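Local coordinates for protein orotidine 5'-phosphate decarboxylase (Pyrococcus horikoshii, PDB 2CZE) that probably catalyses the decarboxylation of orotidine 5'-monophosphate to uridine 5'-monophosphate, the last step of de novo UMP synthesis, working as a homodimer, at residues Val105-His110 / Gly140-Arg145; Lys158-Gly163 / Ala179-Val184. One frame throughout, in Å; residues are numbered along the deposited sequence.

Contact 1: Val105-His110 / Gly140-Arg145; sequences VVEMSH and GTRPER. With U5P (uridine-5'-monophosphate), chain C.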
loop_
_atom_site.group_PDB
_atom_site.type_symbol
_atom_site.label_atom_id
_atom_site.label_comp_id
_atom_site.label_asym_id
_atom_site.label_seq_id
_atom_site.Cartn_x
_atom_site.Cartn_y
_atom_site.Cartn_z
ATOM N N VAL A 105 -0.104 10.351 -5.173
ATOM C CA VAL A 105 0.996 10.796 -4.329
ATOM C C VAL A 105 2.074 11.421 -5.224
ATOM O O VAL A 105 2.537 10.794 -6.179
ATOM C CB VAL A 105 1.633 9.617 -3.574
ATOM C CG1 VAL A 105 2.802 10.128 -2.709
ATOM C CG2 VAL A 105 0.586 8.919 -2.699
ATOM N N VAL A 106 2.459 12.653 -4.922
ATOM C CA VAL A 106 3.500 13.324 -5.687
ATOM C C VAL A 106 4.758 13.416 -4.826
ATOM O O VAL A 106 5.829 13.011 -5.256
ATOM C CB VAL A 106 3.036 14.729 -6.160
ATOM C CG1 VAL A 106 4.222 15.541 -6.645
ATOM C CG2 VAL A 106 2.026 14.561 -7.328
ATOM N N GLU A 107 4.635 13.947 -3.611
ATOM C CA GLU A 107 5.786 14.014 -2.713
ATOM C C GLU A 107 5.297 13.785 -1.283
ATOM O O GLU A 107 4.354 14.445 -0.846
ATOM C CB GLU A 107 6.512 15.361 -2.814
ATOM C CG GLU A 107 7.634 15.465 -1.801
ATOM C CD GLU A 107 8.584 16.627 -2.044
ATOM O OE1 GLU A 107 9.367 16.932 -1.113
ATOM O OE2 GLU A 107 8.553 17.222 -3.151
ATOM N N MET A 108 5.940 12.870 -0.554
ATOM C CA MET A 108 5.503 12.560 0.813
ATOM C C MET A 108 6.145 13.442 1.885
ATOM O O MET A 108 7.138 14.108 1.632
ATOM C CB MET A 108 5.725 11.073 1.106
ATOM C CG MET A 108 4.826 10.157 0.271
ATOM S SD MET A 108 5.099 8.387 0.577
ATOM C CE MET A 108 4.262 8.181 2.186
ATOM N N SER A 109 5.574 13.425 3.087
ATOM C CA SER A 109 6.025 14.299 4.173
ATOM C C SER A 109 7.135 13.851 5.105
ATOM O O SER A 109 7.700 14.682 5.825
ATOM C CB SER A 109 4.821 14.670 5.040
ATOM O OG SER A 109 4.273 13.500 5.627
ATOM N N HIS A 110 7.448 12.559 5.111
ATOM C CA HIS A 110 8.463 12.026 6.032
ATOM C C HIS A 110 9.889 12.123 5.475
ATOM O O HIS A 110 10.087 12.325 4.278
ATOM C CB HIS A 110 8.126 10.559 6.363
ATOM C CG HIS A 110 8.189 9.649 5.172
ATOM N ND1 HIS A 110 7.395 9.823 4.058
ATOM C CD2 HIS A 110 8.973 8.575 4.908
ATOM C CE1 HIS A 110 7.689 8.900 3.159
ATOM N NE2 HIS A 110 8.645 8.130 3.651
ATOM N N GLY A 140 3.178 18.620 3.771
ATOM C CA GLY A 140 2.829 19.659 4.724
ATOM C C GLY A 140 4.045 20.030 5.562
ATOM O O GLY A 140 4.121 21.118 6.132
ATOM N N THR A 141 5.002 19.109 5.642
ATOM C CA THR A 141 6.231 19.340 6.393
ATOM C C THR A 141 7.216 20.216 5.617
ATOM O O THR A 141 8.198 20.688 6.185
ATOM C CB THR A 141 6.936 18.018 6.712
ATOM O OG1 THR A 141 6.959 17.205 5.530
ATOM C CG2 THR A 141 6.209 17.273 7.849
ATOM N N ARG A 142 6.962 20.421 4.322
ATOM C CA ARG A 142 7.842 21.246 3.484
ATOM C C ARG A 142 6.989 22.163 2.619
ATOM O O ARG A 142 6.814 21.922 1.419
ATOM C CB ARG A 142 8.718 20.368 2.579
ATOM C CG ARG A 142 9.414 19.239 3.307
ATOM C CD ARG A 142 10.412 18.464 2.424
ATOM N NE ARG A 142 10.742 17.197 3.074
ATOM C CZ ARG A 142 10.108 16.050 2.845
ATOM N NH1 ARG A 142 10.459 14.954 3.503
ATOM N NH2 ARG A 142 9.158 15.983 1.926
ATOM N N PRO A 143 6.447 23.237 3.215
ATOM C CA PRO A 143 5.605 24.177 2.472
ATOM C C PRO A 143 6.223 24.745 1.201
ATOM O O PRO A 143 5.507 25.095 0.260
ATOM C CB PRO A 143 5.288 25.255 3.514
ATOM C CG PRO A 143 6.449 25.182 4.463
ATOM C CD PRO A 143 6.642 23.697 4.601
ATOM N N GLU A 144 7.546 24.852 1.167
ATOM C CA GLU A 144 8.196 25.386 -0.023
ATOM C C GLU A 144 7.961 24.420 -1.192
ATOM O O GLU A 144 7.827 24.837 -2.348
ATOM C CB GLU A 144 9.698 25.592 0.232
ATOM C CG GLU A 144 10.523 24.315 0.402
ATOM C CD GLU A 144 10.479 23.698 1.811
ATOM O OE1 GLU A 144 11.289 22.768 2.046
ATOM O OE2 GLU A 144 9.659 24.117 2.670
ATOM N N ARG A 145 7.866 23.129 -0.876
ATOM C CA ARG A 145 7.631 22.117 -1.902
ATOM C C ARG A 145 6.181 22.136 -2.346
ATOM O O ARG A 145 5.867 21.755 -3.473
ATOM C CB ARG A 145 8.014 20.725 -1.390
ATOM C CG ARG A 145 9.502 20.568 -1.164
ATOM C CD ARG A 145 10.269 20.831 -2.458
ATOM N NE ARG A 145 10.089 19.746 -3.421
ATOM C CZ ARG A 145 10.676 19.694 -4.613
ATOM N NH1 ARG A 145 11.483 20.674 -5.009
ATOM N NH2 ARG A 145 10.477 18.643 -5.402
HETATM N N1 U5P C . 0.249 10.503 5.188
HETATM C C2 U5P C . 1.315 11.281 5.663
HETATM N N3 U5P C . 2.295 11.721 4.766
HETATM C C4 U5P C . 2.214 11.388 3.407
HETATM C C5 U5P C . 1.161 10.608 2.937
HETATM C C6 U5P C . 0.186 10.170 3.826
HETATM O O2 U5P C . 1.412 11.575 6.856
HETATM O O4 U5P C . 3.070 11.805 2.630
HETATM C "C1'" U5P C . -0.859 10.098 6.087
HETATM C "C2'" U5P C . -0.383 9.359 7.340
HETATM O "O2'" U5P C . -0.333 7.959 7.056
HETATM C "C3'" U5P C . -1.558 9.633 8.279
HETATM C "C4'" U5P C . -1.876 11.092 7.941
HETATM O "O3'" U5P C . -2.673 8.790 7.973
HETATM O "O4'" U5P C . -1.537 11.276 6.555
HETATM C "C5'" U5P C . -1.013 12.030 8.789
HETATM O "O5'" U5P C . -1.396 11.880 10.157
HETATM P P U5P C . -0.705 12.702 11.356
HETATM O O1P U5P C . -0.974 12.027 12.646
HETATM O O2P U5P C . -1.299 14.195 11.286
HETATM O O3P U5P C . 0.867 12.804 11.029
#

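Contact 2: Lys158-Gly163 / Ala179-Val184; sequences KILAPG and ADYIIV. With U5P (uridine-5'-monophosphate), chain C.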
loop_
_atom_site.group_PDB
_atom_site.type_symbol
_atom_site.label_atom_id
_atom_site.label_comp_id
_atom_site.label_asym_id
_atom_site.label_seq_id
_atom_site.Cartn_x
_atom_site.Cartn_y
_atom_site.Cartn_z
ATOM N N LYS A 158 -6.309 19.551 -7.289
ATOM C CA LYS A 158 -6.162 20.017 -5.919
ATOM C C LYS A 158 -4.944 19.447 -5.218
ATOM O O LYS A 158 -4.390 18.429 -5.626
ATOM C CB LYS A 158 -7.431 19.679 -5.129
ATOM C CG LYS A 158 -8.638 20.529 -5.569
ATOM C CD LYS A 158 -9.917 20.058 -4.933
ATOM C CE LYS A 158 -10.967 21.164 -4.965
ATOM N NZ LYS A 158 -10.901 21.925 -6.246
ATOM N N ILE A 159 -4.523 20.118 -4.157
ATOM C CA ILE A 159 -3.383 19.656 -3.386
ATOM C C ILE A 159 -3.837 19.409 -1.946
ATOM O O ILE A 159 -4.462 20.280 -1.326
ATOM C CB ILE A 159 -2.249 20.709 -3.396
ATOM C CG1 ILE A 159 -1.676 20.836 -4.811
ATOM C CG2 ILE A 159 -1.144 20.316 -2.413
ATOM C CD1 ILE A 159 -0.585 21.908 -4.926
ATOM N N LEU A 160 -3.545 18.215 -1.435
ATOM C CA LEU A 160 -3.888 17.854 -0.064
ATOM C C LEU A 160 -2.540 17.677 0.642
ATOM O O LEU A 160 -1.640 17.002 0.129
ATOM C CB LEU A 160 -4.708 16.552 -0.026
ATOM C CG LEU A 160 -6.046 16.639 -0.785
ATOM C CD1 LEU A 160 -5.848 16.293 -2.251
ATOM C CD2 LEU A 160 -7.055 15.682 -0.152
ATOM N N ALA A 161 -2.400 18.286 1.813
ATOM C CA ALA A 161 -1.136 18.223 2.525
ATOM C C ALA A 161 -1.168 17.628 3.916
ATOM O O ALA A 161 -1.710 18.234 4.840
ATOM C CB ALA A 161 -0.519 19.637 2.600
ATOM N N PRO A 162 -0.599 16.422 4.077
ATOM C CA PRO A 162 -0.545 15.759 5.384
ATOM C C PRO A 162 0.776 16.217 6.011
ATOM O O PRO A 162 1.563 16.903 5.353
ATOM C CB PRO A 162 -0.551 14.281 5.024
ATOM C CG PRO A 162 0.245 14.255 3.744
ATOM C CD PRO A 162 -0.268 15.481 2.991
ATOM N N GLY A 163 1.032 15.850 7.264
ATOM C CA GLY A 163 2.257 16.281 7.917
ATOM C C GLY A 163 2.063 17.557 8.725
ATOM O O GLY A 163 3.031 18.236 9.065
ATOM N N ALA A 179 -1.980 24.679 -0.560
ATOM C CA ALA A 179 -2.702 23.456 -0.225
ATOM C C ALA A 179 -4.194 23.772 -0.197
ATOM O O ALA A 179 -4.596 24.794 0.356
ATOM C CB ALA A 179 -2.249 22.927 1.154
ATOM N N ASP A 180 -5.006 22.909 -0.799
ATOM C CA ASP A 180 -6.456 23.087 -0.800
ATOM C C ASP A 180 -7.051 22.383 0.410
ATOM O O ASP A 180 -8.102 22.782 0.934
ATOM C CB ASP A 180 -7.068 22.507 -2.077
ATOM C CG ASP A 180 -6.614 23.242 -3.304
ATOM O OD1 ASP A 180 -5.826 22.673 -4.091
ATOM O OD2 ASP A 180 -7.032 24.407 -3.450
ATOM N N TYR A 181 -6.386 21.317 0.836
ATOM C CA TYR A 181 -6.829 20.568 2.009
ATOM C C TYR A 181 -5.659 20.339 2.945
ATOM O O TYR A 181 -4.536 20.082 2.495
ATOM C CB TYR A 181 -7.427 19.220 1.618
ATOM C CG TYR A 181 -8.712 19.338 0.846
ATOM C CD1 TYR A 181 -8.704 19.428 -0.545
ATOM C CD2 TYR A 181 -9.937 19.366 1.502
ATOM C CE1 TYR A 181 -9.875 19.543 -1.258
ATOM C CE2 TYR A 181 -11.125 19.477 0.787
ATOM C CZ TYR A 181 -11.084 19.567 -0.588
ATOM O OH TYR A 181 -12.263 19.701 -1.290
ATOM N N ILE A 182 -5.951 20.428 4.241
ATOM C CA ILE A 182 -4.979 20.253 5.315
ATOM C C ILE A 182 -5.322 18.960 6.074
ATOM O O ILE A 182 -6.320 18.879 6.780
ATOM C CB ILE A 182 -5.042 21.475 6.277
ATOM C CG1 ILE A 182 -4.689 22.749 5.507
ATOM C CG2 ILE A 182 -4.098 21.297 7.460
ATOM C CD1 ILE A 182 -3.264 22.744 4.938
ATOM N N ILE A 183 -4.501 17.937 5.904
ATOM C CA ILE A 183 -4.742 16.665 6.561
ATOM C C ILE A 183 -4.155 16.693 7.966
ATOM O O ILE A 183 -2.988 17.025 8.160
ATOM C CB ILE A 183 -4.122 15.520 5.751
ATOM C CG1 ILE A 183 -4.806 15.444 4.379
ATOM C CG2 ILE A 183 -4.276 14.197 6.498
ATOM C CD1 ILE A 183 -4.057 14.573 3.370
ATOM N N VAL A 184 -4.976 16.350 8.951
ATOM C CA VAL A 184 -4.524 16.365 10.335
ATOM C C VAL A 184 -4.990 15.118 11.043
ATOM O O VAL A 184 -6.182 14.817 11.053
ATOM C CB VAL A 184 -5.064 17.603 11.107
ATOM C CG1 VAL A 184 -4.536 17.584 12.547
ATOM C CG2 VAL A 184 -4.612 18.893 10.413
HETATM N N1 U5P C . 0.249 10.503 5.188
HETATM C C2 U5P C . 1.315 11.281 5.663
HETATM N N3 U5P C . 2.295 11.721 4.766
HETATM C C4 U5P C . 2.214 11.388 3.407
HETATM C C5 U5P C . 1.161 10.608 2.937
HETATM C C6 U5P C . 0.186 10.170 3.826
HETATM O O2 U5P C . 1.412 11.575 6.856
HETATM O O4 U5P C . 3.070 11.805 2.630
HETATM C "C1'" U5P C . -0.859 10.098 6.087
HETATM C "C2'" U5P C . -0.383 9.359 7.340
HETATM O "O2'" U5P C . -0.333 7.959 7.056
HETATM C "C3'" U5P C . -1.558 9.633 8.279
HETATM C "C4'" U5P C . -1.876 11.092 7.941
HETATM O "O3'" U5P C . -2.673 8.790 7.973
HETATM O "O4'" U5P C . -1.537 11.276 6.555
HETATM C "C5'" U5P C . -1.013 12.030 8.789
HETATM O "O5'" U5P C . -1.396 11.880 10.157
HETATM P P U5P C . -0.705 12.702 11.356
HETATM O O1P U5P C . -0.974 12.027 12.646
HETATM O O2P U5P C . -1.299 14.195 11.286
HETATM O O3P U5P C . 0.867 12.804 11.029
HETATM O O HOH W 1 -0.976 15.424 9.009
#

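Contact 1: Val105-His110 / Gly140-Arg145
E107 holds two arginines through its carboxylate. R145 grips a single oxygen side-on: NE lies 3.0 Å from E107 OE2, on its syn lone pair, and NH2 of R145 meets the same OE2 at 3.3 Å. OE2 sits at the guanidinium edge, although the two flat groups are turned 47° apart. E107 OE1 forms a salt bridge with R142 NH2 at 3.2 Å, its hydrogen bond weak. With CG anti to the backbone N (chi1 175°) and the rest extended, the E107 chain carries its carboxylate across to both partners; N118 and T121 bind OE1 and OE2 in turn. Cutting E107 back to an alanine is likely to leave R142 and R145 without the carboxylate they share. R142 NH2 also donates to M108 O (2.8 Å), while T141 OG1 meets a lone pair of S109 O at 2.6 Å and lies over one face of the R142 guanidinium. These bonds hold the loop that reads the uracil: S109 OG accepts from U5P N3 at 2.8 Å, nearly straight (171°), and S109 N donates to O4. S109 OG has a second partner in Q167. Packing is slight, with T141 CG2 against S109 CB. The loop follows strand 102-105, R142 is the N-cap residue of helix 143-152, and I149 of that helix packs on E107.

Contact 2: Lys158-Gly163 / Ala179-Val184
I183 leans alongside the ring of P162, its CB 3.6 Å from P162 CA. CG1 stands beside the backbone N (chi1 -63°), which sends CD1 to within 4.0 Å of L160 CB and lays it against the proline ring; CG2 approaches the ribose O4' of U5P. The backbone N of I183 donates to A161 O at 3.0 Å, from well above the carbonyl plane (51° out of it). Y181 and L160 run alongside each other on one side of the sheet: Y181 CB meets L160 CG at 3.8 Å, and the edge of the tyrosine ring receives K158 CD in plane, 3.7 Å from CE1. Y181 O takes the N-H of A161, and L160 CA adds a CA-H...O contact to the same oxygen. Strands 158-161 and 181-184 run parallel, 23° apart, joined through helix 171-177 as a beta-alpha-beta crossover that supplies the last two strands of the TIM barrel. I183 and Y181 pack on V3 of strand 2-5, where the barrel closes, whereas I182 turns to helix 171-177 and A161 to helix 143-152. At the beginning of the pair I159 O is gripped by two backbone donors, D180 N at 2.7 Å and Y181 N; in return D180 OD1 accepts from I159 N (2.9 Å) on its anti lone pair, which places the carboxylate against CB and CG of K158. At the other end P162 CG rests 3.4 Å from U5P N3, and a water takes the N-H of G163 within bonding distance of I183 O and phosphate O2P.

Overall arrangement
Both contacts are buried, but contact 2 lies deeper, its centre about 7 Å from that of the chain, against about 12 Å for the centre of contact 1. Contact 2 joins two neighbouring barrel strands by backbone bonds and apolar side chains; contact 1 ties a loop to the start of a helix by salt bridges and side-chain bonds to carbonyls. They hold successive elements, since helix 143-152 leads to strand 158-161, and they meet directly: G140 N lies 2.8 Å from P162 O, a probable hydrogen bond. Each touches U5P differently, S109 by polar bonds to the uracil, P162 by packing. The second subunit reaches contact 1 but not contact 2.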